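Penicillin binding protein 2X (Streptococcus thermophilus, PDB 5U47) probably forms peptide cross-links between adjacent glycan strands of septal peptidoglycan, and is thought to be inactivated by beta-lactams. Local coordinates at residues 43-48 / 141-146; 150-155 / 261-266. The protein carries 1 engineered substitution. All coordinates share one frame; numbering follows the deposited sequence. Where two conformers were deposited one is given.

Interaction 1 of 2, residues 43-48 / 141-146. With ACT (acetate ion), chain C.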
loop_
_atom_site.group_PDB
_atom_site.type_symbol
_atom_site.label_atom_id
_atom_site.label_comp_id
_atom_site.label_asym_id
_atom_site.label_seq_id
_atom_site.Cartn_x
_atom_site.Cartn_y
_atom_site.Cartn_z
ATOM N N LEU A 43 10.877 6.350 -8.736
ATOM C CA LEU A 43 11.010 5.733 -7.404
ATOM C C LEU A 43 11.856 4.467 -7.434
ATOM O O LEU A 43 12.584 4.189 -6.465
ATOM C CB LEU A 43 9.649 5.418 -6.780
ATOM C CG LEU A 43 8.646 6.566 -6.704
ATOM C CD1 LEU A 43 7.376 6.130 -5.976
ATOM C CD2 LEU A 43 9.259 7.811 -6.056
ATOM N N ALA A 44 11.737 3.702 -8.524
ATOM C CA ALA A 44 12.522 2.491 -8.739
ATOM C C ALA A 44 12.673 2.253 -10.246
ATOM O O ALA A 44 11.689 2.293 -10.986
ATOM C CB ALA A 44 11.871 1.264 -8.091
ATOM N N GLU A 45 13.898 2.008 -10.687
ATOM C CA GLU A 45 14.151 1.760 -12.088
ATOM C C GLU A 45 15.366 0.880 -12.269
ATOM O O GLU A 45 16.243 0.806 -11.389
ATOM C CB GLU A 45 14.346 3.073 -12.870
ATOM C CG GLU A 45 15.581 3.881 -12.474
ATOM C CD GLU A 45 15.844 5.088 -13.397
ATOM O OE1 GLU A 45 15.136 5.270 -14.414
ATOM O OE2 GLU A 45 16.768 5.867 -13.097
ATOM N N ASP A 46 15.402 0.217 -13.420
ATOM C CA ASP A 46 16.527 -0.635 -13.783
ATOM C C ASP A 46 17.744 0.192 -14.137
ATOM O O ASP A 46 17.622 1.282 -14.678
ATOM C CB ASP A 46 16.195 -1.534 -14.997
ATOM C CG ASP A 46 15.348 -2.730 -14.636
ATOM O OD1 ASP A 46 14.855 -2.774 -13.485
ATOM O OD2 ASP A 46 15.176 -3.646 -15.510
ATOM N N SER A 47 18.910 -0.356 -13.812
ATOM C CA SER A 47 20.200 0.233 -14.129
ATOM C C SER A 47 21.109 -0.886 -14.644
ATOM O O SER A 47 21.293 -1.915 -13.971
ATOM C CB SER A 47 20.794 0.880 -12.887
ATOM O OG SER A 47 22.119 1.275 -13.074
ATOM N N THR A 48 21.650 -0.683 -15.840
ATOM C CA THR A 48 22.524 -1.663 -16.488
ATOM C C THR A 48 23.972 -1.231 -16.402
ATOM O O THR A 48 24.309 -0.085 -16.696
ATOM C CB THR A 48 22.190 -1.792 -17.979
ATOM O OG1 THR A 48 20.804 -2.031 -18.137
ATOM C CG2 THR A 48 22.955 -2.950 -18.627
ATOM N N SER A 141 20.774 -4.042 -12.160
ATOM C CA SER A 141 20.417 -3.867 -10.755
ATOM C C SER A 141 19.232 -2.895 -10.678
ATOM O O SER A 141 18.932 -2.170 -11.631
ATOM C CB SER A 141 21.607 -3.346 -9.942
ATOM O OG SER A 141 22.020 -2.091 -10.439
ATOM N N ARG A 142 18.551 -2.899 -9.544
ATOM C CA ARG A 142 17.404 -2.032 -9.336
ATOM C C ARG A 142 17.885 -0.827 -8.532
ATOM O O ARG A 142 18.503 -0.999 -7.495
ATOM C CB ARG A 142 16.340 -2.796 -8.569
ATOM C CG ARG A 142 14.962 -2.165 -8.536
ATOM C CD ARG A 142 14.291 -2.201 -9.910
ATOM N NE ARG A 142 12.854 -2.012 -9.806
ATOM C CZ ARG A 142 12.043 -1.707 -10.820
ATOM N NH1 ARG A 142 12.504 -1.525 -12.077
ATOM N NH2 ARG A 142 10.758 -1.586 -10.588
ATOM N N MET A 143 17.605 0.375 -9.029
ATOM C CA MET A 143 18.017 1.628 -8.387
ATOM C C MET A 143 16.804 2.302 -7.717
ATOM O O MET A 143 15.734 2.365 -8.317
ATOM C CB MET A 143 18.622 2.560 -9.451
ATOM C CG MET A 143 18.987 3.949 -8.947
ATOM S SD MET A 143 19.541 5.066 -10.245
ATOM C CE MET A 143 19.652 6.578 -9.286
ATOM N N TYR A 144 16.993 2.824 -6.500
ATOM C CA TYR A 144 15.930 3.479 -5.717
ATOM C C TYR A 144 16.493 4.867 -5.401
ATOM O O TYR A 144 17.089 5.077 -4.336
ATOM C CB TYR A 144 15.611 2.661 -4.449
ATOM C CG TYR A 144 15.040 1.290 -4.743
ATOM C CD1 TYR A 144 15.874 0.192 -4.952
ATOM C CD2 TYR A 144 13.652 1.094 -4.843
ATOM C CE1 TYR A 144 15.342 -1.066 -5.227
ATOM C CE2 TYR A 144 13.118 -0.153 -5.118
ATOM C CZ TYR A 144 13.964 -1.230 -5.306
ATOM O OH TYR A 144 13.415 -2.465 -5.610
ATOM N N PRO A 145 16.306 5.823 -6.324
ATOM C CA PRO A 145 16.980 7.134 -6.248
ATOM C C PRO A 145 16.719 7.995 -5.028
ATOM O O PRO A 145 17.568 8.842 -4.693
ATOM C CB PRO A 145 16.459 7.880 -7.483
ATOM C CG PRO A 145 15.845 6.843 -8.355
ATOM C CD PRO A 145 15.389 5.748 -7.475
ATOM N N ASN A 146 15.564 7.798 -4.388
ATOM C CA ASN A 146 15.191 8.591 -3.226
ATOM C C ASN A 146 15.723 8.060 -1.884
ATOM O O ASN A 146 15.467 8.669 -0.852
ATOM C CB ASN A 146 13.673 8.758 -3.187
ATOM C CG ASN A 146 13.149 9.466 -4.418
ATOM O OD1 ASN A 146 13.281 10.677 -4.558
ATOM N ND2 ASN A 146 12.565 8.712 -5.314
HETATM C C ACT C . 18.163 -0.122 -18.234
HETATM O O ACT C . 16.987 -0.108 -18.670
HETATM O OXT ACT C . 18.579 -1.030 -17.476
HETATM C CH3 ACT C . 19.100 0.983 -18.634
HETATM O O HOH W 1 13.362 5.800 -4.531
HETATM O O HOH W 2 23.974 -2.996 -12.790
#
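Ser47 and Ser141 form an antiparallel hydrogen-bonded pair, and Glu45 with Met143 forms the next such pair. Strands 42-55 and 134-143 are neighbours in a mixed sheet. Ser141 N donates a hydrogen bond to Ser47 O at 2.8 Å, and Met143 N to Glu45 O; Ser47 N and Glu45 N return the bonds to Ser141 O and Met143 O. Asp46 and Arg142 lie between them as the non-hydrogen-bonded pair. Leu43 and Ala44 both face Ile35, a classic beta bulge where the chain turns a corner.

The charged contact is on the Asp46 and Arg142 face of the sheet. Arg142 CG is anti to the backbone N (chi1 -167°), and the chain then bends at chi2, which brings the guanidinium back over strand 45-48. Arg142 NH1 makes a salt bridge to Asp46 OD1 at 3.0 Å. It meets the oxygen from above the carboxylate plane, and the two flat groups stand 73° apart. Asp46 OD2 takes the N-H of Arg32.

Apolar contact follows where strand 141-143 ends, with Ala44 CB touching Tyr144 CE2 at 3.5 Å. Two van der Waals contacts involve polar groups: the Ala44 methyl lies over one face of the Arg142 guanidinium, and Pro145 CD rests 3.4 Å from Leu43 O.

Water bridges both ends. One water donates to Leu43 O and accepts from Asn146 N. The other links Ser47 O to Ser141 OG. Beyond the pairing, Thr48 OG1 donates to OXT of an acetate, probably from the crystallisation liquor, at 2.5 Å.

Arg142 is buried and held by Asp46, Glu177 and the carbonyl of Gly33. The carboxylates of Asp46 and Glu177 probably compensate the buried positive charge, and bonds from several directions fix the rotation of its guanidinium.

Interaction 2 of 2, residues 150-155 / 261-266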
loop_
_atom_site.group_PDB
_atom_site.type_symbol
_atom_site.label_atom_id
_atom_site.label_comp_id
_atom_site.label_asym_id
_atom_site.label_seq_id
_atom_site.Cartn_x
_atom_site.Cartn_y
_atom_site.Cartn_z
ATOM N N ALA A 150 9.537 5.848 1.556
ATOM C CA ALA A 150 8.477 4.808 1.453
ATOM C C ALA A 150 9.077 3.443 1.204
ATOM O O ALA A 150 8.577 2.665 0.388
ATOM C CB ALA A 150 7.542 5.158 0.330
ATOM N N SER A 151 10.127 3.132 1.940
ATOM C CA SER A 151 10.892 1.922 1.656
ATOM C C SER A 151 10.111 0.632 1.800
ATOM O O SER A 151 10.107 -0.207 0.880
ATOM C CB SER A 151 12.178 1.902 2.486
ATOM O OG SER A 151 13.028 2.954 2.065
ATOM N N GLU A 152 9.447 0.466 2.937
ATOM C CA GLU A 152 8.629 -0.726 3.132
ATOM C C GLU A 152 7.485 -0.820 2.101
ATOM O O GLU A 152 7.160 -1.902 1.632
ATOM C CB GLU A 152 8.115 -0.825 4.578
ATOM C CG GLU A 152 9.215 -1.185 5.576
ATOM C CD GLU A 152 10.189 -0.065 5.924
ATOM O OE1 GLU A 152 10.001 1.147 5.546
ATOM O OE2 GLU A 152 11.172 -0.415 6.613
ATOM N N PHE A 153 6.906 0.316 1.738
ATOM C CA PHE A 153 5.851 0.311 0.716
ATOM C C PHE A 153 6.372 -0.186 -0.657
ATOM O O PHE A 153 5.760 -1.075 -1.287
ATOM C CB PHE A 153 5.261 1.698 0.607
ATOM C CG PHE A 153 4.377 1.895 -0.587
ATOM C CD1 PHE A 153 3.069 1.428 -0.586
ATOM C CD2 PHE A 153 4.854 2.563 -1.706
ATOM C CE1 PHE A 153 2.253 1.629 -1.692
ATOM C CE2 PHE A 153 4.036 2.781 -2.816
ATOM C CZ PHE A 153 2.737 2.308 -2.802
ATOM N N LEU A 154 7.494 0.378 -1.097
ATOM C CA LEU A 154 8.079 0.012 -2.393
ATOM C C LEU A 154 8.572 -1.416 -2.437
ATOM O O LEU A 154 8.370 -2.111 -3.418
ATOM C CB LEU A 154 9.241 0.943 -2.750
ATOM C CG LEU A 154 8.898 2.399 -3.015
ATOM C CD1 LEU A 154 10.170 3.215 -3.174
ATOM C CD2 LEU A 154 8.013 2.525 -4.240
ATOM N N GLY A 155 9.213 -1.857 -1.368
ATOM C CA GLY A 155 9.802 -3.170 -1.363
ATOM C C GLY A 155 11.054 -3.201 -2.225
ATOM O O GLY A 155 11.575 -2.157 -2.644
ATOM N N THR A 261 3.073 7.524 2.596
ATOM C CA THR A 261 2.973 6.483 3.612
ATOM C C THR A 261 4.352 6.070 4.069
ATOM O O THR A 261 5.248 5.897 3.257
ATOM C CB THR A 261 2.147 5.273 3.113
ATOM O OG1 THR A 261 1.914 4.365 4.195
ATOM C CG2 THR A 261 2.806 4.554 1.956
ATOM N N THR A 262 4.526 5.929 5.370
ATOM C CA THR A 262 5.807 5.520 5.886
ATOM C C THR A 262 5.677 4.795 7.216
ATOM O O THR A 262 4.630 4.852 7.891
ATOM C CB THR A 262 6.775 6.733 6.016
ATOM O OG1 THR A 262 8.140 6.272 6.010
ATOM C CG2 THR A 262 6.477 7.546 7.271
ATOM N N GLN A 263 6.742 4.094 7.578
ATOM C CA GLN A 263 6.796 3.423 8.856
ATOM C C GLN A 263 8.193 3.489 9.393
ATOM O O GLN A 263 9.123 3.743 8.646
ATOM C CB GLN A 263 6.353 1.970 8.750
ATOM C CG GLN A 263 7.341 1.008 8.120
ATOM C CD GLN A 263 6.745 -0.388 8.019
ATOM O OE1 GLN A 263 5.691 -0.581 7.408
ATOM N NE2 GLN A 263 7.402 -1.354 8.627
ATOM N N ARG A 264 8.310 3.281 10.707
ATOM C CA ARG A 264 9.555 3.297 11.401
ATOM C C ARG A 264 9.571 2.063 12.305
ATOM O O ARG A 264 8.531 1.679 12.815
ATOM C CB ARG A 264 9.707 4.582 12.223
ATOM C CG ARG A 264 9.865 5.858 11.380
ATOM C CD ARG A 264 11.211 5.858 10.674
ATOM N NE ARG A 264 11.462 7.059 9.875
ATOM C CZ ARG A 264 10.978 7.287 8.647
ATOM N NH1 ARG A 264 10.154 6.430 8.062
ATOM N NH2 ARG A 264 11.293 8.413 8.002
ATOM N N PRO A 265 10.727 1.421 12.481
ATOM C CA PRO A 265 11.993 1.795 11.837
ATOM C C PRO A 265 11.966 1.481 10.352
ATOM O O PRO A 265 11.146 0.680 9.910
ATOM C CB PRO A 265 13.031 0.894 12.549
ATOM C CG PRO A 265 12.228 -0.269 13.013
ATOM C CD PRO A 265 10.918 0.325 13.444
ATOM N N THR A 266 12.866 2.101 9.598
ATOM C CA THR A 266 12.889 1.926 8.153
ATOM C C THR A 266 14.295 1.646 7.685
ATOM O O THR A 266 15.183 1.393 8.505
ATOM C CB THR A 266 12.282 3.167 7.451
ATOM O OG1 THR A 266 12.060 2.908 6.046
ATOM C CG2 THR A 266 13.186 4.389 7.641
HETATM O O HOH W 3 10.946 4.838 4.568
HETATM O O HOH W 4 8.618 3.370 5.272
HETATM O O HOH W 5 6.654 2.750 3.494
#
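The short helix 151-154, with Ala150 at its N-cap position, lies beside the end of strand 258-264 without a direct backbone bond, and the CA atoms of Ala150 and Thr262 are 5.2 Å apart. Three waters fill in between the backbones. One accepts from Ser151 N and donates to Thr266 OG1. A second accepts from Gln263 N at 3.1 Å and lies within hydrogen-bonding distance of Glu152 OE1. A third accepts from Phe153 N and gives a weak bond to Thr261 O.

Glu152 carries most of the side-chain contact. Its chain bends at chi2 (75°), which turns the carboxylate toward Thr266. Thr266 OG1 donates to Glu152 OE1 at 2.8 Å, using the syn lone pair of that oxygen. Glu152 OE2 is hydrogen-bonded to the hydroxyl of Tyr280, so both carboxylate oxygens have hydroxyl partners. These bonds would be expected to stabilise a charged carboxylate.

The Gln263 side chain crosses Glu152, and its amide plane is stacked on the carboxylate plane, 1° from parallel. Glu152 CG lies 3.6 Å from Gln263 NE2. The amide is itself held by backbone atoms, with Gln263 OE1 taking the N-H of Arg285 and Gln263 NE2 donating to Val283 O. At the other end, Thr261 CG2 packs 4.0 Å from Phe153 CG, the two side chains crossing at about a right angle.

Arg264 NH1 ties back to its own strand, through Thr262 OG1 at 2.9 Å and Gln263 O.

The contact joins this helix, from the dimerisation-domain part, to an outermost strand of the five-stranded antiparallel transpeptidase sheet, 258-264, which pairs with 245-252. Helix 224-241 runs close by: Gln227 touches Ala150 and Thr262, and Glu231 binds Ala150 N and Thr262 OG1. Glu231 and Asp235 form salt bridges with the Arg264 guanidinium.

The two contacts come in series along the chain, with interaction 1 closing before interaction 2 opens. Their centres are about 16 Å apart. Strand 134-143 leads through a short loop to helix 151-154, so the chain passes directly from one to the other. They also touch, through Leu43 CD1 and Leu154 CD2, 4.1 Å apart. Interaction 1 belongs to the mixed sheet and lies within the dimerisation-domain part. Interaction 2 joins a segment of that part to one of the transpeptidase domain, at the edge of its five-stranded sheet. Interaction 1 thus lies in the N-terminal part, and interaction 2, directly after it in the chain, is where that part meets the transpeptidase region.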